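Local coordinates for galactose-binding like protein (Bacteroides thetaiotaomicron, PDB 7M1A) that is a SusE-like protein whose galactose-binding-like domain, the part present here, binds a calcium ion and probably takes part in handling carbohydrate, at residues M26-W30 against V57-D61; L68-W74 against F170-W176; L112-N117 against D140-P145. All blocks are in the same frame, centred on the assembly; numbering follows the deposited sequence.

Interaction 1 of 3, residues M26-W30 against V57-D61; sequences MEYVW and VFTFD. With CA (calcium ion), chain F.
Met26, a selenomethionine, reaches Phe58 and Phe60 because its chain runs out straight, CG anti to the backbone N (chi1 -164°) and SE again extended, before chi3 bends the methyl back toward the strand. In both Phe58 and Phe60 CG sits between the backbone N and the carbonyl carbon, and the rings lean off the same face of strand 57-61. The selenium meets both phenylalanines obliquely as a Met-aromatic contact, lying 3.7 Å from Phe60 CB, while the methyl CE rests 3.7 Å from Phe58 CD1. Met26 SE also comes within 3.4 Å of Thr59 O, the peptide oxygen between the two phenylalanines in sequence. A long, flexible, polarisable chain suits this place, since it can touch two rings and a peptide oxygen at once. Trp30 adds the far corner of its indole, CZ3 standing 3.7 Å from Phe60 CG, with the two ring planes tilted 40° apart. On the other side of the 3-10 turn, the calcium ion is held by Tyr28 O at 2.3 Å, and Thr171, Glu172, Asn31 and Arg33 supply further ligands. No hydrogen bond crosses between the segments: dispersion and shape join the turn that gives Tyr28 O to calcium to the buried strand 57-61.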
loop_
_atom_site.group_PDB
_atom_site.type_symbol
_atom_site.label_atom_id
_atom_site.label_comp_id
_atom_site.label_asym_id
_atom_site.label_seq_id
_atom_site.Cartn_x
_atom_site.Cartn_y
_atom_site.Cartn_z
HETATM N N MSE A 26 -2.776 1.089 5.818
HETATM C CA MSE A 26 -2.970 2.504 5.593
HETATM C C MSE A 26 -4.424 2.768 5.156
HETATM O O MSE A 26 -5.020 3.769 5.560
HETATM C CB MSE A 26 -1.974 3.104 4.576
HETATM C CG MSE A 26 -2.025 4.683 4.733
HETATM SE SE MSE A 26 -0.844 5.555 3.429
HETATM C CE MSE A 26 0.884 4.778 4.028
ATOM N N GLU A 27 -4.981 1.872 4.266
ATOM C CA GLU A 27 -6.304 2.123 3.712
ATOM C C GLU A 27 -7.349 2.161 4.828
ATOM O O GLU A 27 -8.426 2.662 4.607
ATOM C CB GLU A 27 -6.652 0.979 2.744
ATOM C CG GLU A 27 -5.878 0.989 1.401
ATOM C CD GLU A 27 -4.480 0.449 1.395
ATOM O OE1 GLU A 27 -3.909 0.025 2.447
ATOM O OE2 GLU A 27 -3.955 0.360 0.227
ATOM N N TYR A 28 -7.030 1.612 6.012
ATOM C CA TYR A 28 -8.024 1.658 7.076
ATOM C C TYR A 28 -8.253 3.057 7.651
ATOM O O TYR A 28 -9.257 3.219 8.400
ATOM C CB TYR A 28 -7.607 0.666 8.192
ATOM C CG TYR A 28 -7.547 -0.798 7.797
ATOM C CD1 TYR A 28 -8.201 -1.297 6.663
ATOM C CD2 TYR A 28 -6.791 -1.686 8.547
ATOM C CE1 TYR A 28 -8.093 -2.637 6.343
ATOM C CE2 TYR A 28 -6.716 -3.053 8.277
ATOM C CZ TYR A 28 -7.427 -3.518 7.202
ATOM O OH TYR A 28 -7.272 -4.830 6.844
ATOM N N VAL A 29 -7.344 4.025 7.349
ATOM C CA VAL A 29 -7.567 5.378 7.874
ATOM C C VAL A 29 -8.333 6.234 6.868
ATOM O O VAL A 29 -8.568 7.387 7.140
ATOM C CB VAL A 29 -6.297 6.068 8.380
ATOM C CG1 VAL A 29 -5.614 5.211 9.445
ATOM C CG2 VAL A 29 -5.343 6.520 7.269
ATOM N N TRP A 30 -8.823 5.660 5.729
ATOM C CA TRP A 30 -9.788 6.345 4.872
ATOM C C TRP A 30 -10.943 5.420 4.467
ATOM O O TRP A 30 -11.484 5.599 3.405
ATOM C CB TRP A 30 -9.086 7.067 3.702
ATOM C CG TRP A 30 -8.307 6.141 2.815
ATOM C CD1 TRP A 30 -8.805 5.285 1.880
ATOM C CD2 TRP A 30 -6.866 6.145 2.674
ATOM N NE1 TRP A 30 -7.756 4.671 1.192
ATOM C CE2 TRP A 30 -6.544 5.200 1.631
ATOM C CE3 TRP A 30 -5.809 6.846 3.307
ATOM C CZ2 TRP A 30 -5.253 4.942 1.211
ATOM C CZ3 TRP A 30 -4.530 6.599 2.851
ATOM C CH2 TRP A 30 -4.267 5.700 1.819
ATOM N N VAL A 57 7.078 8.723 9.211
ATOM C CA VAL A 57 6.585 9.412 8.018
ATOM C C VAL A 57 5.826 8.400 7.153
ATOM O O VAL A 57 6.354 7.352 6.886
ATOM C CB VAL A 57 7.739 10.100 7.239
ATOM C CG1 VAL A 57 7.278 10.658 5.898
ATOM C CG2 VAL A 57 8.471 11.104 8.080
ATOM N N PHE A 58 4.655 8.798 6.622
ATOM C CA PHE A 58 4.066 7.943 5.585
ATOM C C PHE A 58 3.350 8.874 4.594
ATOM O O PHE A 58 3.164 10.079 4.830
ATOM C CB PHE A 58 3.145 6.878 6.213
ATOM C CG PHE A 58 1.934 7.418 6.901
ATOM C CD1 PHE A 58 0.773 7.762 6.222
ATOM C CD2 PHE A 58 2.001 7.699 8.278
ATOM C CE1 PHE A 58 -0.329 8.318 6.861
ATOM C CE2 PHE A 58 0.908 8.272 8.932
ATOM C CZ PHE A 58 -0.248 8.634 8.234
ATOM N N THR A 59 3.041 8.287 3.417
ATOM C CA THR A 59 2.714 9.065 2.236
ATOM C C THR A 59 1.469 8.454 1.579
ATOM O O THR A 59 1.347 7.224 1.454
ATOM C CB THR A 59 3.879 8.974 1.259
ATOM O OG1 THR A 59 5.120 9.352 1.884
ATOM C CG2 THR A 59 3.687 9.859 0.048
ATOM N N PHE A 60 0.615 9.300 0.973
ATOM C CA PHE A 60 -0.543 8.803 0.222
ATOM C C PHE A 60 -0.979 9.826 -0.816
ATOM O O PHE A 60 -0.472 10.930 -0.854
ATOM C CB PHE A 60 -1.693 8.363 1.133
ATOM C CG PHE A 60 -2.244 9.410 2.044
ATOM C CD1 PHE A 60 -1.609 9.702 3.248
ATOM C CD2 PHE A 60 -3.409 10.136 1.744
ATOM C CE1 PHE A 60 -2.171 10.603 4.181
ATOM C CE2 PHE A 60 -3.943 11.085 2.658
ATOM C CZ PHE A 60 -3.335 11.298 3.859
ATOM N N ASP A 61 -1.876 9.411 -1.700
ATOM C CA ASP A 61 -2.342 10.148 -2.863
ATOM C C ASP A 61 -3.823 10.366 -2.620
ATOM O O ASP A 61 -4.588 9.392 -2.400
ATOM C CB ASP A 61 -2.065 9.257 -4.064
ATOM C CG ASP A 61 -2.419 9.771 -5.429
ATOM O OD1 ASP A 61 -3.110 10.793 -5.565
ATOM O OD2 ASP A 61 -1.902 9.153 -6.404
HETATM CA CA CA F . -10.923 4.087 9.677
HETATM O O HOH W 1 -11.350 2.106 10.865
#

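Interaction 2 of 3, residues L68-W74 against F170-W176; sequences LSRFALW and FTELTFW. With CA (calcium ion), chain F.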
loop_
_atom_site.group_PDB
_atom_site.type_symbol
_atom_site.label_atom_id
_atom_site.label_comp_id
_atom_site.label_asym_id
_atom_site.label_seq_id
_atom_site.Cartn_x
_atom_site.Cartn_y
_atom_site.Cartn_z
ATOM N N LEU A 68 -7.323 22.530 -0.558
ATOM C CA LEU A 68 -7.802 21.973 0.681
ATOM C C LEU A 68 -8.413 23.098 1.530
ATOM O O LEU A 68 -7.873 24.193 1.668
ATOM C CB LEU A 68 -6.650 21.356 1.487
ATOM C CG LEU A 68 -6.042 20.124 0.813
ATOM C CD1 LEU A 68 -4.878 19.600 1.661
ATOM C CD2 LEU A 68 -7.124 19.075 0.616
ATOM N N SER A 69 -9.459 22.718 2.294
ATOM C CA SER A 69 -10.132 23.627 3.228
ATOM C C SER A 69 -10.038 23.157 4.688
ATOM O O SER A 69 -9.789 23.980 5.584
ATOM C CB SER A 69 -11.534 23.805 2.823
ATOM O OG SER A 69 -12.234 22.563 2.848
ATOM N N ARG A 70 -10.168 21.826 4.938
ATOM C CA ARG A 70 -10.139 21.355 6.309
ATOM C C ARG A 70 -9.542 19.956 6.364
ATOM O O ARG A 70 -9.529 19.196 5.350
ATOM C CB ARG A 70 -11.587 21.344 6.883
ATOM C CG ARG A 70 -12.280 22.708 6.919
ATOM C CD ARG A 70 -13.507 22.719 7.840
ATOM N NE ARG A 70 -13.240 22.829 9.270
ATOM C CZ ARG A 70 -13.199 21.807 10.113
ATOM N NH1 ARG A 70 -13.713 20.620 9.735
ATOM N NH2 ARG A 70 -12.869 21.917 11.377
ATOM N N PHE A 71 -9.050 19.624 7.585
ATOM C CA PHE A 71 -8.442 18.339 7.890
ATOM C C PHE A 71 -8.921 17.876 9.254
ATOM O O PHE A 71 -9.055 18.721 10.170
ATOM C CB PHE A 71 -6.910 18.446 7.799
ATOM C CG PHE A 71 -6.186 17.233 8.303
ATOM C CD1 PHE A 71 -6.066 16.087 7.525
ATOM C CD2 PHE A 71 -5.752 17.212 9.637
ATOM C CE1 PHE A 71 -5.361 15.009 8.046
ATOM C CE2 PHE A 71 -5.037 16.144 10.111
ATOM C CZ PHE A 71 -4.851 15.050 9.331
ATOM N N ALA A 72 -9.181 16.593 9.398
ATOM C CA ALA A 72 -9.499 16.033 10.713
ATOM C C ALA A 72 -8.805 14.698 10.879
ATOM O O ALA A 72 -8.611 13.972 9.897
ATOM C CB ALA A 72 -11.020 15.945 10.949
ATOM N N LEU A 73 -8.541 14.274 12.110
ATOM C CA LEU A 73 -7.881 13.030 12.406
ATOM C C LEU A 73 -8.435 12.515 13.727
ATOM O O LEU A 73 -8.510 13.293 14.694
ATOM C CB LEU A 73 -6.365 13.167 12.434
ATOM C CG LEU A 73 -5.531 11.881 12.692
ATOM C CD1 LEU A 73 -4.203 11.946 11.906
ATOM C CD2 LEU A 73 -5.281 11.638 14.201
ATOM N N TRP A 74 -8.699 11.202 13.795
ATOM C CA TRP A 74 -9.224 10.557 15.007
ATOM C C TRP A 74 -8.228 9.495 15.478
ATOM O O TRP A 74 -7.868 8.606 14.721
ATOM C CB TRP A 74 -10.596 9.847 14.742
ATOM C CG TRP A 74 -11.672 10.855 14.495
ATOM C CD1 TRP A 74 -12.578 11.277 15.422
ATOM C CD2 TRP A 74 -11.972 11.604 13.272
ATOM N NE1 TRP A 74 -13.440 12.194 14.855
ATOM C CE2 TRP A 74 -13.116 12.391 13.520
ATOM C CE3 TRP A 74 -11.536 11.580 11.952
ATOM C CZ2 TRP A 74 -13.741 13.204 12.582
ATOM C CZ3 TRP A 74 -12.126 12.371 10.977
ATOM C CH2 TRP A 74 -13.213 13.210 11.303
ATOM N N PHE A 170 -3.588 5.491 14.541
ATOM C CA PHE A 170 -4.844 6.224 14.562
ATOM C C PHE A 170 -5.853 5.492 13.670
ATOM O O PHE A 170 -5.444 4.541 12.945
ATOM C CB PHE A 170 -4.738 7.711 14.196
ATOM C CG PHE A 170 -4.359 7.976 12.777
ATOM C CD1 PHE A 170 -3.008 7.843 12.371
ATOM C CD2 PHE A 170 -5.287 8.389 11.844
ATOM C CE1 PHE A 170 -2.618 8.136 11.059
ATOM C CE2 PHE A 170 -4.889 8.673 10.515
ATOM C CZ PHE A 170 -3.566 8.510 10.147
ATOM N N THR A 171 -7.153 5.897 13.717
ATOM C CA THR A 171 -8.196 5.135 13.047
ATOM C C THR A 171 -8.698 5.785 11.747
ATOM O O THR A 171 -9.178 5.002 10.862
ATOM C CB THR A 171 -9.381 4.816 13.970
ATOM O OG1 THR A 171 -10.340 4.031 13.250
ATOM C CG2 THR A 171 -10.120 6.053 14.475
ATOM N N GLU A 172 -8.723 7.119 11.591
ATOM C CA GLU A 172 -9.357 7.715 10.416
ATOM C C GLU A 172 -8.831 9.133 10.260
ATOM O O GLU A 172 -8.556 9.808 11.276
ATOM C CB GLU A 172 -10.902 7.772 10.559
ATOM C CG GLU A 172 -11.669 8.138 9.290
ATOM C CD GLU A 172 -11.586 7.112 8.154
ATOM O OE1 GLU A 172 -11.116 5.980 8.372
ATOM O OE2 GLU A 172 -12.086 7.427 7.071
ATOM N N LEU A 173 -8.746 9.596 9.006
ATOM C CA LEU A 173 -8.563 11.015 8.739
ATOM C C LEU A 173 -9.573 11.422 7.687
ATOM O O LEU A 173 -10.149 10.554 7.005
ATOM C CB LEU A 173 -7.099 11.359 8.390
ATOM C CG LEU A 173 -6.384 10.472 7.379
ATOM C CD1 LEU A 173 -7.003 10.678 6.005
ATOM C CD2 LEU A 173 -4.897 10.819 7.398
ATOM N N THR A 174 -9.817 12.743 7.559
ATOM C CA THR A 174 -10.723 13.236 6.538
ATOM C C THR A 174 -10.135 14.541 6.008
ATOM O O THR A 174 -9.650 15.366 6.790
ATOM C CB THR A 174 -12.123 13.504 7.118
ATOM O OG1 THR A 174 -12.583 12.241 7.659
ATOM C CG2 THR A 174 -13.120 13.954 6.071
ATOM N N PHE A 175 -10.243 14.738 4.682
ATOM C CA PHE A 175 -9.936 16.023 4.065
ATOM C C PHE A 175 -11.216 16.594 3.432
ATOM O O PHE A 175 -12.050 15.866 2.892
ATOM C CB PHE A 175 -8.922 15.946 2.925
ATOM C CG PHE A 175 -7.536 15.618 3.399
ATOM C CD1 PHE A 175 -7.114 14.306 3.717
ATOM C CD2 PHE A 175 -6.650 16.648 3.616
ATOM C CE1 PHE A 175 -5.829 14.070 4.207
ATOM C CE2 PHE A 175 -5.365 16.392 4.110
ATOM C CZ PHE A 175 -4.922 15.101 4.405
ATOM N N TRP A 176 -11.338 17.922 3.488
ATOM C CA TRP A 176 -12.355 18.657 2.763
ATOM C C TRP A 176 -11.644 19.649 1.830
ATOM O O TRP A 176 -10.579 20.111 2.197
ATOM C CB TRP A 176 -13.356 19.363 3.727
ATOM C CG TRP A 176 -14.202 18.501 4.601
ATOM C CD1 TRP A 176 -15.506 18.126 4.380
ATOM C CD2 TRP A 176 -13.775 17.837 5.819
ATOM N NE1 TRP A 176 -15.911 17.338 5.389
ATOM C CE2 TRP A 176 -14.921 17.150 6.308
ATOM C CE3 TRP A 176 -12.604 17.804 6.606
ATOM C CZ2 TRP A 176 -14.934 16.506 7.535
ATOM C CZ3 TRP A 176 -12.615 17.161 7.839
ATOM C CH2 TRP A 176 -13.776 16.503 8.305
HETATM CA CA CA F . -10.923 4.087 9.677
HETATM O O HOH W 1 -11.350 2.106 10.865
#
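Trp176 lays its indole across the strand partner, its edge toward Ala72 CB, which is 3.7 Å from Trp176 CZ3; the small methyl leaves room for so broad a ring. Arg70 NH1 lies over one face of that indole and Thr174 CG2 covers the opposite one. The cation-pi attraction is weak at most, as Arg70 CZ stands 5.6 Å from the six-membered centroid, and the guanidinium is bonded to Gln141 and Asn143. Farther along this face, Trp74 turns the edge of its ring to Thr174, with Trp74 CZ3 3.4 Å from Thr174 OG1, a hydroxyl whose main polar partner is Lys5. The other face, toward the core, carries Phe71, Leu73, Leu173 and Phe175. Phe71 CD1 sits over the Phe175 ring near its rim, 3.5 Å from CZ, the planes inclined at 56°. With CG anti to the backbone N (chi1 -178°), Leu73 extends to Phe170 and sets CD1 over its face, 3.7 Å from the centroid, in a CH-pi contact.

The antiparallel strands are joined by regular backbone bonds, and a classic beta bulge interrupts each end. At one, Ser69 N and Arg70 N approach Trp176 O from the same face of its plane, the second bond longer at 3.3 Å. At the other, Thr171 and Glu172 both face Trp74. That bulge lies at the calcium ion, which takes Thr171 O and Glu172 OE1, each at 2.3 Å, alongside Tyr28, Asn31 and Arg33. The charge of the acidic ligand is probably offset by calcium and the Lys5 salt bridge together.

Interaction 3 of 3, residues L112-N117 against D140-P145; sequences LLDMEN and DQANVP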
loop_
_atom_site.group_PDB
_atom_site.type_symbol
_atom_site.label_atom_id
_atom_site.label_comp_id
_atom_site.label_asym_id
_atom_site.label_seq_id
_atom_site.Cartn_x
_atom_site.Cartn_y
_atom_site.Cartn_z
ATOM N N LEU A 112 1.652 21.946 5.326
ATOM C CA LEU A 112 0.282 22.475 5.229
ATOM C C LEU A 112 -0.211 22.840 6.628
ATOM O O LEU A 112 -0.886 23.877 6.820
ATOM C CB LEU A 112 -0.621 21.461 4.559
ATOM C CG LEU A 112 -0.241 21.142 3.092
ATOM C CD1 LEU A 112 -1.135 19.905 2.808
ATOM C CD2 LEU A 112 -0.703 22.273 2.188
ATOM N N LEU A 113 0.087 21.973 7.617
ATOM C CA LEU A 113 -0.478 22.120 8.956
ATOM C C LEU A 113 0.513 21.638 10.015
ATOM O O LEU A 113 1.112 20.572 9.858
ATOM C CB LEU A 113 -1.723 21.212 9.177
ATOM C CG LEU A 113 -2.947 21.580 8.305
ATOM C CD1 LEU A 113 -3.966 20.449 8.296
ATOM C CD2 LEU A 113 -3.576 22.918 8.690
ATOM N N ASP A 114 0.570 22.432 11.109
ATOM C CA ASP A 114 1.226 22.002 12.348
ATOM C C ASP A 114 0.099 21.594 13.295
ATOM O O ASP A 114 -0.767 22.425 13.610
ATOM C CB ASP A 114 1.877 23.184 13.065
ATOM C CG ASP A 114 3.050 23.735 12.308
ATOM O OD1 ASP A 114 3.979 22.977 12.129
ATOM O OD2 ASP A 114 2.963 24.881 11.789
HETATM N N MSE A 115 0.025 20.321 13.677
HETATM C CA MSE A 115 -1.069 19.815 14.507
HETATM C C MSE A 115 -0.555 19.518 15.901
HETATM O O MSE A 115 0.515 18.943 16.104
HETATM C CB MSE A 115 -1.690 18.520 13.918
HETATM C CG MSE A 115 -2.164 18.706 12.503
HETATM SE SE MSE A 115 -3.723 19.923 12.345
HETATM C CE MSE A 115 -5.016 18.803 13.307
ATOM N N GLU A 116 -1.412 19.840 16.873
ATOM C CA GLU A 116 -1.217 19.372 18.229
ATOM C C GLU A 116 -2.533 18.795 18.752
ATOM O O GLU A 116 -3.561 19.455 18.707
ATOM C CB GLU A 116 -0.720 20.476 19.179
ATOM C CG GLU A 116 -0.598 19.930 20.623
ATOM C CD GLU A 116 -0.092 20.885 21.670
ATOM O OE1 GLU A 116 0.210 22.021 21.294
ATOM O OE2 GLU A 116 0.020 20.464 22.852
ATOM N N ASN A 117 -2.495 17.553 19.222
ATOM C CA ASN A 117 -3.651 16.966 19.895
ATOM C C ASN A 117 -3.574 17.428 21.361
ATOM O O ASN A 117 -2.666 17.007 22.123
ATOM C CB ASN A 117 -3.543 15.440 19.854
ATOM C CG ASN A 117 -4.644 14.754 20.633
ATOM O OD1 ASN A 117 -4.377 13.920 21.477
ATOM N ND2 ASN A 117 -5.886 15.111 20.341
ATOM N N ASP A 140 -9.138 15.703 16.113
ATOM C CA ASP A 140 -8.414 16.929 15.839
ATOM C C ASP A 140 -9.009 17.549 14.579
ATOM O O ASP A 140 -9.381 16.818 13.655
ATOM C CB ASP A 140 -6.950 16.570 15.618
ATOM C CG ASP A 140 -6.265 16.120 16.904
ATOM O OD1 ASP A 140 -6.662 16.613 18.020
ATOM O OD2 ASP A 140 -5.198 15.416 16.748
ATOM N N GLN A 141 -9.130 18.861 14.546
ATOM C CA GLN A 141 -9.852 19.634 13.524
ATOM C C GLN A 141 -8.978 20.828 13.120
ATOM O O GLN A 141 -8.461 21.552 13.986
ATOM C CB GLN A 141 -11.136 20.264 14.089
ATOM C CG GLN A 141 -12.182 19.214 14.451
ATOM C CD GLN A 141 -12.809 18.548 13.242
ATOM O OE1 GLN A 141 -13.032 19.218 12.224
ATOM N NE2 GLN A 141 -13.287 17.313 13.365
ATOM N N ALA A 142 -8.782 21.082 11.825
ATOM C CA ALA A 142 -8.025 22.266 11.421
ATOM C C ALA A 142 -8.562 22.819 10.114
ATOM O O ALA A 142 -8.985 22.034 9.266
ATOM C CB ALA A 142 -6.594 21.929 11.291
ATOM N N ASN A 143 -8.535 24.141 9.994
ATOM C CA ASN A 143 -8.728 24.764 8.695
ATOM C C ASN A 143 -7.365 24.945 8.030
ATOM O O ASN A 143 -6.384 25.300 8.640
ATOM C CB ASN A 143 -9.312 26.186 8.929
ATOM C CG ASN A 143 -10.718 26.058 9.525
ATOM O OD1 ASN A 143 -11.534 25.179 9.193
ATOM N ND2 ASN A 143 -11.088 26.965 10.427
ATOM N N VAL A 144 -7.323 24.658 6.727
ATOM C CA VAL A 144 -6.071 24.842 5.972
ATOM C C VAL A 144 -6.002 26.263 5.451
ATOM O O VAL A 144 -6.973 26.708 4.862
ATOM C CB VAL A 144 -6.099 23.786 4.844
ATOM C CG1 VAL A 144 -4.910 24.016 3.929
ATOM C CG2 VAL A 144 -6.141 22.339 5.327
ATOM N N PRO A 145 -4.894 27.018 5.700
ATOM C CA PRO A 145 -4.853 28.413 5.224
ATOM C C PRO A 145 -5.153 28.516 3.737
ATOM O O PRO A 145 -4.646 27.676 2.966
ATOM C CB PRO A 145 -3.427 28.823 5.540
ATOM C CG PRO A 145 -3.067 27.947 6.748
ATOM C CD PRO A 145 -3.715 26.597 6.482
HETATM O O HOH W 2 -5.849 19.520 17.104
#
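Two sheets face each other at the edge of this beta sandwich, where strand 112-116 passes over strand 140-143, their axes 8.3 Å apart and running in nearly opposite directions. Ala142 marks the middle of the contact: its methyl is 3.7 Å from Met115 SE, and a side chain of one carbon lets the bulky selenium come close to strand 140-143. Met115 folds at both chi2 (-68°) and chi3 (-66°), which turns CE across to strand 140-143, 3.8 Å from Asp140 CB. Nearer the other end, Leu113 splits its branches, CD1 going to Val144 CG2 at 4.1 Å, the two chains roughly perpendicular, and CD2 to the carbonyl Asn143 O at 3.7 Å. Leu113 and Met115 also touch Phe71, which brings the neighbouring strand into the same layer.

At the opposite end the contact turns polar. Asn117 ND2 donates to Asp140 OD1 over 2.9 Å, nearly within its own amide plane and on the syn side of the carboxylate, though 26° out of that plane. Water 2 donates to Glu116 O and, weakly, to the same OD1. The amide suits this place because it can donate through ND2 to Asp140 and accept at OD1 from Trp162 NE1, and the carboxylate because its two oxygens can serve different partners, OD2 meeting the hydroxyl of Tyr91. Shared among an amide, a water and a tyrosine hydroxyl, the carboxylate is probably stabilised in its ionised form and fixed in rotation beside the apolar layer.

How the interactions relate
Interactions 1, 2 and 3 cut through one beta sandwich. Interaction 2, strand 70-74 beside strand 172-176, forms the middle of the four-stranded sheet and touches both others; its centre is about 11 Å from that of interaction 1 and about 9 Å from that of interaction 3. Interactions 1 and 3 lie on opposite sides of the chain's centre, about 17 Å between centres, and do not touch. Along the chain interaction 1 closes first, while interaction 3 falls between the two halves of interaction 2. Val29 O probably bonds to Leu173 N, and interactions 1 and 2 share the calcium ion. The four-stranded sheet thus ties the calcium-binding turn to strand 110-116 of the facing sheet.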